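Local coordinates for putative lipoprotein YerB (Bacillus subtilis, PDB 2PSB), which is of unknown function but interacts with the PcrA helicase and is probably anchored to the cell membrane as a lipoprotein, at residues 227-238 and 288-299; 249-257 and 268-277. All blocks are in the same frame, centred on the assembly; numbering follows the deposited sequence.

Interaction 1: 227-238 and 288-299; sequences AMQNIFIVEASH and FVPGKTWINIVP
F232 and I295 lie alongside each other, pointing the same way, and their side chains meet where F232 CD2 comes within 3.9 Å of I295 CD1. With CG swung away from the backbone N (chi1 -173°), the F232 ring brings the same CD2 to F288 as well: it approaches the rim of the F288 ring close to that ring's plane, 4.0 Å from F288 CZ, the two side chains crossing at about a right angle. V234 CG2 sits over the centre of the F232 ring, and V234 CB packs on I297 CG1. I277 and P279 of strand 276-281 extend this apolar layer.

The opposite face carries I231, W294, I233, N296 and V298. Here the selenium of M228, a selenomethionine, lies over the five-membered ring of W294, 4.2 Å from SE to the ring centroid, a Met-aromatic contact; F67 meets the indole edge-to-face.

Between these layers the backbones exchange a regular ladder, in which W294, N296 and V298 each both give and take a bond. W294 N to N230 O, at 2.9 Å, is almost straight (177°), and the run ends with A236 N on V298 O at 3.0 Å. Ahead of it K292 O receives Q229 N and, weakly, N230 N, while K292 NZ forms a salt bridge with D53.

At the far end P299 CB rests over the face of the H238 imidazole, 3.5 Å from the ring centroid. H238 ND1 fixes that ring by donating to A236 O at 2.7 Å, and a water links H238 NE2 with I297 O.

Strand 255-261 pairs antiparallel with the other edge of strand 230-235, so this is a parallel pair within mixed beta structure, the axes of 230-235 and 293-298 diverging by 20°, in the region of the DUF3048 C-terminal family.

Interaction 2: 249-257 and 268-277; sequences IDLESGGKG and TDWKQVNGRI
D250 OD2 accepts two backbone N-H groups, E252 N at 2.9 Å nearly along the C-O axis and S253 N at 3.1 Å from above the carboxylate plane, both from the same face. This Asx turn bends the chain ahead of the beta hairpin formed by strands 255-261 and 264-273. Within it, L251 O lies at the edge of the W270 indole, 3.7 Å from W270 CZ3.

In the hairpin, G257 and T268 exchange backbone bonds, as do G255 and W270; G257 N to T268 O measures 2.6 Å. The axes of the short segments 255-257 and 268-273 run at 131° to each other, well off strictly antiparallel.

W270 fills the corner. With CG set between its backbone N and carbonyl carbon (chi1 65°), the indole folds back under the glycines: G254 CA stands over the six-membered ring, 3.4 Å from its centroid, and G255 CA over the five-membered ring. A side chain on G254 would clash with W270 O. W270 NE1 donates beyond the hairpin to E235 O. With an alanine in place of W270, E235 O is likely to lose that donor and a gap to open beneath G254 and G255.

K256 NZ and D269 OD1 form a long salt bridge on the other face. Further along, L251 CD2 packs on I277 CD1 at 3.7 Å, while a water accepts from Q272 N and donates to E252 O at 2.6 Å.

Overall arrangement
Followed from the N terminus, the chain passes early on through strand 54-59, which later receives strand 293-298 as a parallel neighbour. It then enters 227-238, turns antiparallel into 247-250, bends, and runs through the hairpin of 255-261 and 264-273 to 276-281. Interaction 2 closes a short loop of ten residues. Interaction 1 closes a longer one, with 49 intervening residues and no helix, and encloses interaction 2 entirely. Their centres are 12 Å apart, and strand 230-240 joins them, bonded to 293-298 along one edge and to 247-250 and 255-261 along the other. Together they connect the peripheral hairpin to the buried parallel strands.

Interaction 1: 227-238 and 288-299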
# COMPACT_ATOMS: atom_id res chain seq x y z
N ALA A 227 -3.32 -0.61 -12.73
CA ALA A 227 -2.19 -1.28 -13.37
C ALA A 227 -0.89 -0.93 -12.67
O ALA A 227 -0.65 0.22 -12.31
CB ALA A 227 -2.13 -0.90 -14.86
N MSE A 228 -0.05 -1.93 -12.47
CA MSE A 228 1.23 -1.70 -11.82
C MSE A 228 2.32 -2.42 -12.62
O MSE A 228 2.02 -3.27 -13.47
CB MSE A 228 1.19 -2.16 -10.36
CG MSE A 228 1.04 -3.66 -10.11
SE MSE A 228 -0.76 -4.43 -10.07
CE MSE A 228 -1.85 -2.89 -9.68
N GLN A 229 3.57 -2.06 -12.38
CA GLN A 229 4.68 -2.66 -13.11
C GLN A 229 5.59 -3.55 -12.28
O GLN A 229 6.56 -4.09 -12.81
CB GLN A 229 5.51 -1.56 -13.79
CG GLN A 229 4.87 -0.97 -15.04
CD GLN A 229 3.68 -0.06 -14.75
OE1 GLN A 229 2.87 0.22 -15.64
NE2 GLN A 229 3.57 0.40 -13.51
N ASN A 230 5.28 -3.69 -10.99
CA ASN A 230 6.07 -4.54 -10.10
C ASN A 230 5.19 -5.21 -9.04
O ASN A 230 4.34 -4.56 -8.43
CB ASN A 230 7.16 -3.74 -9.35
CG ASN A 230 7.96 -2.81 -10.26
OD1 ASN A 230 7.48 -1.75 -10.64
ND2 ASN A 230 9.17 -3.21 -10.61
N ILE A 231 5.38 -6.51 -8.84
CA ILE A 231 4.65 -7.24 -7.82
C ILE A 231 5.76 -7.76 -6.90
O ILE A 231 6.62 -8.55 -7.31
CB ILE A 231 3.85 -8.45 -8.35
CG1 ILE A 231 3.07 -8.11 -9.63
CG2 ILE A 231 2.90 -8.93 -7.25
CD1 ILE A 231 2.05 -6.99 -9.50
N PHE A 232 5.73 -7.30 -5.65
CA PHE A 232 6.73 -7.65 -4.67
C PHE A 232 6.09 -8.40 -3.50
O PHE A 232 5.44 -7.79 -2.64
CB PHE A 232 7.40 -6.36 -4.20
CG PHE A 232 8.57 -6.58 -3.29
CD1 PHE A 232 9.22 -7.81 -3.23
CD2 PHE A 232 9.06 -5.53 -2.51
CE1 PHE A 232 10.33 -7.99 -2.42
CE2 PHE A 232 10.17 -5.70 -1.70
CZ PHE A 232 10.81 -6.93 -1.65
N ILE A 233 6.27 -9.72 -3.48
CA ILE A 233 5.70 -10.55 -2.43
C ILE A 233 6.74 -10.69 -1.34
O ILE A 233 7.83 -11.20 -1.57
CB ILE A 233 5.29 -11.94 -2.99
CG1 ILE A 233 4.28 -11.73 -4.13
CG2 ILE A 233 4.68 -12.83 -1.88
CD1 ILE A 233 3.91 -12.98 -4.89
N VAL A 234 6.40 -10.21 -0.14
CA VAL A 234 7.31 -10.24 1.00
C VAL A 234 6.86 -11.18 2.12
O VAL A 234 5.71 -11.14 2.55
CB VAL A 234 7.50 -8.80 1.54
CG1 VAL A 234 8.22 -8.81 2.87
CG2 VAL A 234 8.30 -7.98 0.52
N GLU A 235 7.78 -12.03 2.59
CA GLU A 235 7.49 -12.97 3.67
C GLU A 235 7.98 -12.42 4.99
O GLU A 235 9.18 -12.30 5.21
CB GLU A 235 8.16 -14.32 3.42
CG GLU A 235 7.78 -15.38 4.46
CD GLU A 235 8.32 -16.76 4.14
OE1 GLU A 235 9.55 -16.97 4.27
OE2 GLU A 235 7.53 -17.64 3.75
N ALA A 236 7.05 -12.10 5.87
CA ALA A 236 7.38 -11.52 7.16
C ALA A 236 6.69 -12.28 8.29
O ALA A 236 5.55 -12.72 8.15
CB ALA A 236 6.97 -10.06 7.19
N SER A 237 7.39 -12.41 9.42
CA SER A 237 6.85 -13.12 10.57
C SER A 237 5.67 -12.41 11.19
O SER A 237 5.77 -11.25 11.60
CB SER A 237 7.91 -13.31 11.64
OG SER A 237 9.04 -13.98 11.11
N HIS A 238 4.54 -13.11 11.25
CA HIS A 238 3.33 -12.59 11.86
C HIS A 238 3.32 -13.22 13.25
O HIS A 238 3.51 -14.43 13.38
CB HIS A 238 2.10 -13.03 11.06
CG HIS A 238 1.97 -12.33 9.74
ND1 HIS A 238 3.01 -12.21 8.85
CD2 HIS A 238 0.91 -11.72 9.16
CE1 HIS A 238 2.61 -11.55 7.79
NE2 HIS A 238 1.33 -11.24 7.95
N PHE A 288 13.54 -1.72 -9.34
CA PHE A 288 12.15 -1.83 -9.78
C PHE A 288 12.05 -1.23 -11.17
O PHE A 288 12.87 -0.38 -11.55
CB PHE A 288 11.18 -1.03 -8.89
CG PHE A 288 10.95 -1.60 -7.52
CD1 PHE A 288 10.83 -2.98 -7.32
CD2 PHE A 288 10.82 -0.76 -6.42
CE1 PHE A 288 10.58 -3.49 -6.03
CE2 PHE A 288 10.57 -1.26 -5.14
CZ PHE A 288 10.44 -2.63 -4.95
N VAL A 289 11.03 -1.66 -11.91
CA VAL A 289 10.75 -1.15 -13.25
C VAL A 289 9.99 0.16 -13.04
O VAL A 289 9.08 0.23 -12.22
CB VAL A 289 9.80 -2.12 -14.02
CG1 VAL A 289 9.20 -1.40 -15.23
CG2 VAL A 289 10.55 -3.37 -14.46
N PRO A 290 10.34 1.22 -13.79
CA PRO A 290 9.60 2.47 -13.58
C PRO A 290 8.08 2.28 -13.64
O PRO A 290 7.56 1.60 -14.53
CB PRO A 290 10.11 3.36 -14.72
CG PRO A 290 11.50 2.87 -14.95
CD PRO A 290 11.36 1.36 -14.84
N GLY A 291 7.36 2.85 -12.68
CA GLY A 291 5.91 2.71 -12.66
C GLY A 291 5.34 2.38 -11.30
O GLY A 291 5.99 2.58 -10.27
N LYS A 292 4.11 1.88 -11.28
CA LYS A 292 3.47 1.52 -10.03
C LYS A 292 3.93 0.18 -9.49
O LYS A 292 4.23 -0.76 -10.25
CB LYS A 292 1.95 1.51 -10.19
CG LYS A 292 1.27 2.87 -10.02
CD LYS A 292 1.55 3.83 -11.15
CE LYS A 292 0.70 5.11 -11.04
NZ LYS A 292 1.12 6.06 -9.95
N THR A 293 4.00 0.09 -8.16
CA THR A 293 4.43 -1.13 -7.48
C THR A 293 3.43 -1.57 -6.42
O THR A 293 2.95 -0.77 -5.62
CB THR A 293 5.80 -0.95 -6.78
OG1 THR A 293 6.81 -0.71 -7.76
CG2 THR A 293 6.17 -2.21 -5.97
N TRP A 294 3.11 -2.86 -6.44
CA TRP A 294 2.21 -3.44 -5.45
C TRP A 294 2.98 -4.45 -4.62
O TRP A 294 3.56 -5.40 -5.16
CB TRP A 294 1.04 -4.14 -6.12
CG TRP A 294 -0.19 -3.30 -6.17
CD1 TRP A 294 -0.39 -2.19 -6.96
CD2 TRP A 294 -1.42 -3.53 -5.48
NE1 TRP A 294 -1.67 -1.73 -6.80
CE2 TRP A 294 -2.33 -2.52 -5.89
CE3 TRP A 294 -1.85 -4.48 -4.54
CZ2 TRP A 294 -3.64 -2.44 -5.41
CZ3 TRP A 294 -3.15 -4.40 -4.05
CH2 TRP A 294 -4.03 -3.39 -4.49
N ILE A 295 2.98 -4.23 -3.31
CA ILE A 295 3.67 -5.10 -2.38
C ILE A 295 2.67 -5.92 -1.58
O ILE A 295 1.73 -5.38 -0.98
CB ILE A 295 4.55 -4.29 -1.39
CG1 ILE A 295 5.55 -3.43 -2.17
CG2 ILE A 295 5.28 -5.23 -0.42
CD1 ILE A 295 6.58 -2.77 -1.33
N ASN A 296 2.87 -7.24 -1.60
CA ASN A 296 2.02 -8.16 -0.86
C ASN A 296 2.78 -8.82 0.25
O ASN A 296 3.69 -9.61 0.00
CB ASN A 296 1.48 -9.25 -1.78
CG ASN A 296 0.18 -8.88 -2.39
OD1 ASN A 296 -0.87 -9.01 -1.76
ND2 ASN A 296 0.22 -8.40 -3.62
N ILE A 297 2.44 -8.49 1.49
CA ILE A 297 3.12 -9.10 2.61
C ILE A 297 2.34 -10.37 3.00
O ILE A 297 1.11 -10.34 3.16
CB ILE A 297 3.21 -8.13 3.79
CG1 ILE A 297 4.24 -7.04 3.45
CG2 ILE A 297 3.60 -8.88 5.08
CD1 ILE A 297 4.11 -5.77 4.29
N VAL A 298 3.07 -11.47 3.11
CA VAL A 298 2.47 -12.75 3.47
C VAL A 298 3.23 -13.41 4.61
O VAL A 298 4.44 -13.21 4.75
CB VAL A 298 2.48 -13.74 2.26
CG1 VAL A 298 1.87 -13.07 1.04
CG2 VAL A 298 3.91 -14.18 1.97
N PRO A 299 2.54 -14.19 5.45
CA PRO A 299 3.24 -14.86 6.56
C PRO A 299 3.93 -16.15 6.10
O PRO A 299 4.69 -16.75 6.85
CB PRO A 299 2.12 -15.11 7.57
CG PRO A 299 0.90 -15.24 6.72
CD PRO A 299 1.09 -14.17 5.68
O HOH W 1 0.16 -10.03 6.11

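Interaction 2: 249-257 and 268-277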
# COMPACT_ATOMS: atom_id res chain seq x y z
N ILE A 249 3.69 -7.71 12.69
CA ILE A 249 4.47 -8.25 11.59
C ILE A 249 5.90 -7.73 11.67
O ILE A 249 6.15 -6.53 11.54
CB ILE A 249 3.85 -7.85 10.22
CG1 ILE A 249 2.43 -8.42 10.12
CG2 ILE A 249 4.70 -8.38 9.09
CD1 ILE A 249 1.72 -8.08 8.82
N ASP A 250 6.83 -8.64 11.90
CA ASP A 250 8.23 -8.28 12.00
C ASP A 250 8.74 -7.85 10.63
O ASP A 250 8.98 -8.68 9.75
CB ASP A 250 9.05 -9.46 12.52
CG ASP A 250 10.51 -9.12 12.71
OD1 ASP A 250 11.26 -9.98 13.21
OD2 ASP A 250 10.92 -7.99 12.36
N LEU A 251 8.90 -6.54 10.46
CA LEU A 251 9.38 -5.97 9.21
C LEU A 251 10.82 -5.50 9.32
O LEU A 251 11.25 -4.65 8.55
CB LEU A 251 8.51 -4.77 8.81
CG LEU A 251 7.08 -5.07 8.39
CD1 LEU A 251 6.34 -3.76 8.14
CD2 LEU A 251 7.09 -5.94 7.15
N GLU A 252 11.56 -6.05 10.27
CA GLU A 252 12.94 -5.64 10.47
C GLU A 252 13.94 -6.78 10.35
O GLU A 252 15.08 -6.57 9.92
CB GLU A 252 13.06 -4.97 11.84
CG GLU A 252 14.22 -4.00 11.98
CD GLU A 252 14.09 -3.14 13.22
OE1 GLU A 252 14.93 -2.24 13.42
OE2 GLU A 252 13.13 -3.36 13.99
N SER A 253 13.51 -7.98 10.71
CA SER A 253 14.38 -9.16 10.66
C SER A 253 14.81 -9.58 9.26
O SER A 253 15.73 -10.39 9.11
CB SER A 253 13.67 -10.35 11.33
OG SER A 253 14.47 -11.52 11.30
N GLY A 254 14.17 -9.02 8.23
CA GLY A 254 14.52 -9.38 6.87
C GLY A 254 13.97 -10.76 6.57
O GLY A 254 13.39 -11.40 7.44
N GLY A 255 14.14 -11.23 5.34
CA GLY A 255 13.62 -12.54 5.00
C GLY A 255 13.59 -12.78 3.51
O GLY A 255 14.34 -12.16 2.77
N LYS A 256 12.71 -13.66 3.06
CA LYS A 256 12.63 -13.98 1.64
C LYS A 256 11.41 -13.40 0.93
O LYS A 256 10.45 -12.95 1.57
CB LYS A 256 12.67 -15.49 1.46
CG LYS A 256 11.71 -16.25 2.36
CD LYS A 256 11.97 -17.75 2.30
CE LYS A 256 13.34 -18.12 2.85
NZ LYS A 256 14.47 -17.44 2.14
N GLY A 257 11.45 -13.43 -0.40
CA GLY A 257 10.35 -12.91 -1.17
C GLY A 257 10.48 -13.19 -2.65
O GLY A 257 11.46 -13.76 -3.10
N THR A 268 13.88 -13.97 -4.27
CA THR A 268 14.72 -13.02 -3.57
C THR A 268 14.55 -13.01 -2.07
O THR A 268 13.77 -13.78 -1.51
CB THR A 268 14.47 -11.58 -4.09
OG1 THR A 268 15.45 -10.70 -3.55
CG2 THR A 268 13.09 -11.10 -3.67
N ASP A 269 15.33 -12.15 -1.44
CA ASP A 269 15.28 -11.94 -0.00
C ASP A 269 14.88 -10.48 0.11
O ASP A 269 14.56 -9.84 -0.90
CB ASP A 269 16.65 -12.15 0.64
CG ASP A 269 17.07 -13.60 0.65
OD1 ASP A 269 16.41 -14.41 1.34
OD2 ASP A 269 18.05 -13.94 -0.04
N TRP A 270 14.89 -9.96 1.33
CA TRP A 270 14.56 -8.57 1.57
C TRP A 270 15.10 -8.15 2.92
O TRP A 270 15.07 -8.91 3.89
CB TRP A 270 13.04 -8.34 1.52
CG TRP A 270 12.27 -9.02 2.60
CD1 TRP A 270 11.67 -10.25 2.53
CD2 TRP A 270 12.05 -8.54 3.93
NE1 TRP A 270 11.10 -10.57 3.74
CE2 TRP A 270 11.32 -9.54 4.62
CE3 TRP A 270 12.40 -7.37 4.62
CZ2 TRP A 270 10.93 -9.40 5.96
CZ3 TRP A 270 12.01 -7.23 5.95
CH2 TRP A 270 11.29 -8.24 6.60
N LYS A 271 15.62 -6.93 2.98
CA LYS A 271 16.14 -6.37 4.21
C LYS A 271 15.45 -5.03 4.37
O LYS A 271 14.90 -4.49 3.40
CB LYS A 271 17.65 -6.11 4.11
CG LYS A 271 18.56 -7.34 4.14
CD LYS A 271 20.02 -6.88 4.00
CE LYS A 271 21.00 -8.05 3.79
NZ LYS A 271 21.16 -8.91 4.99
N GLN A 272 15.46 -4.51 5.59
CA GLN A 272 14.88 -3.21 5.82
C GLN A 272 16.04 -2.24 5.76
O GLN A 272 17.06 -2.45 6.40
CB GLN A 272 14.24 -3.12 7.20
CG GLN A 272 13.40 -1.86 7.37
CD GLN A 272 12.92 -1.65 8.79
OE1 GLN A 272 13.60 -1.02 9.61
NE2 GLN A 272 11.76 -2.18 9.11
N VAL A 273 15.89 -1.20 4.95
CA VAL A 273 16.92 -0.18 4.82
C VAL A 273 16.23 1.17 4.96
O VAL A 273 15.44 1.58 4.11
CB VAL A 273 17.61 -0.25 3.45
CG1 VAL A 273 18.77 0.72 3.40
CG2 VAL A 273 18.10 -1.66 3.19
N ASN A 274 16.49 1.83 6.08
CA ASN A 274 15.89 3.12 6.38
C ASN A 274 14.36 3.11 6.30
O ASN A 274 13.77 3.94 5.61
CB ASN A 274 16.45 4.19 5.45
CG ASN A 274 17.94 4.37 5.64
OD1 ASN A 274 18.43 4.43 6.77
ND2 ASN A 274 18.67 4.48 4.53
N GLY A 275 13.74 2.16 6.99
CA GLY A 275 12.29 2.05 7.02
C GLY A 275 11.63 1.49 5.77
O GLY A 275 10.40 1.51 5.66
N ARG A 276 12.42 1.00 4.83
CA ARG A 276 11.84 0.46 3.61
C ARG A 276 12.22 -1.01 3.45
O ARG A 276 13.29 -1.43 3.88
CB ARG A 276 12.33 1.25 2.39
CG ARG A 276 12.00 2.75 2.45
CD ARG A 276 12.59 3.50 1.25
NE ARG A 276 12.35 4.94 1.34
CZ ARG A 276 12.70 5.83 0.42
NH1 ARG A 276 13.31 5.45 -0.69
NH2 ARG A 276 12.42 7.11 0.61
N ILE A 277 11.33 -1.77 2.84
CA ILE A 277 11.56 -3.19 2.58
C ILE A 277 12.26 -3.25 1.24
O ILE A 277 11.67 -2.99 0.20
CB ILE A 277 10.22 -3.95 2.56
CG1 ILE A 277 9.54 -3.79 3.93
CG2 ILE A 277 10.45 -5.41 2.23
CD1 ILE A 277 8.12 -4.29 3.99
O HOH W 2 16.47 -6.21 7.75
O HOH W 3 10.57 -2.53 11.93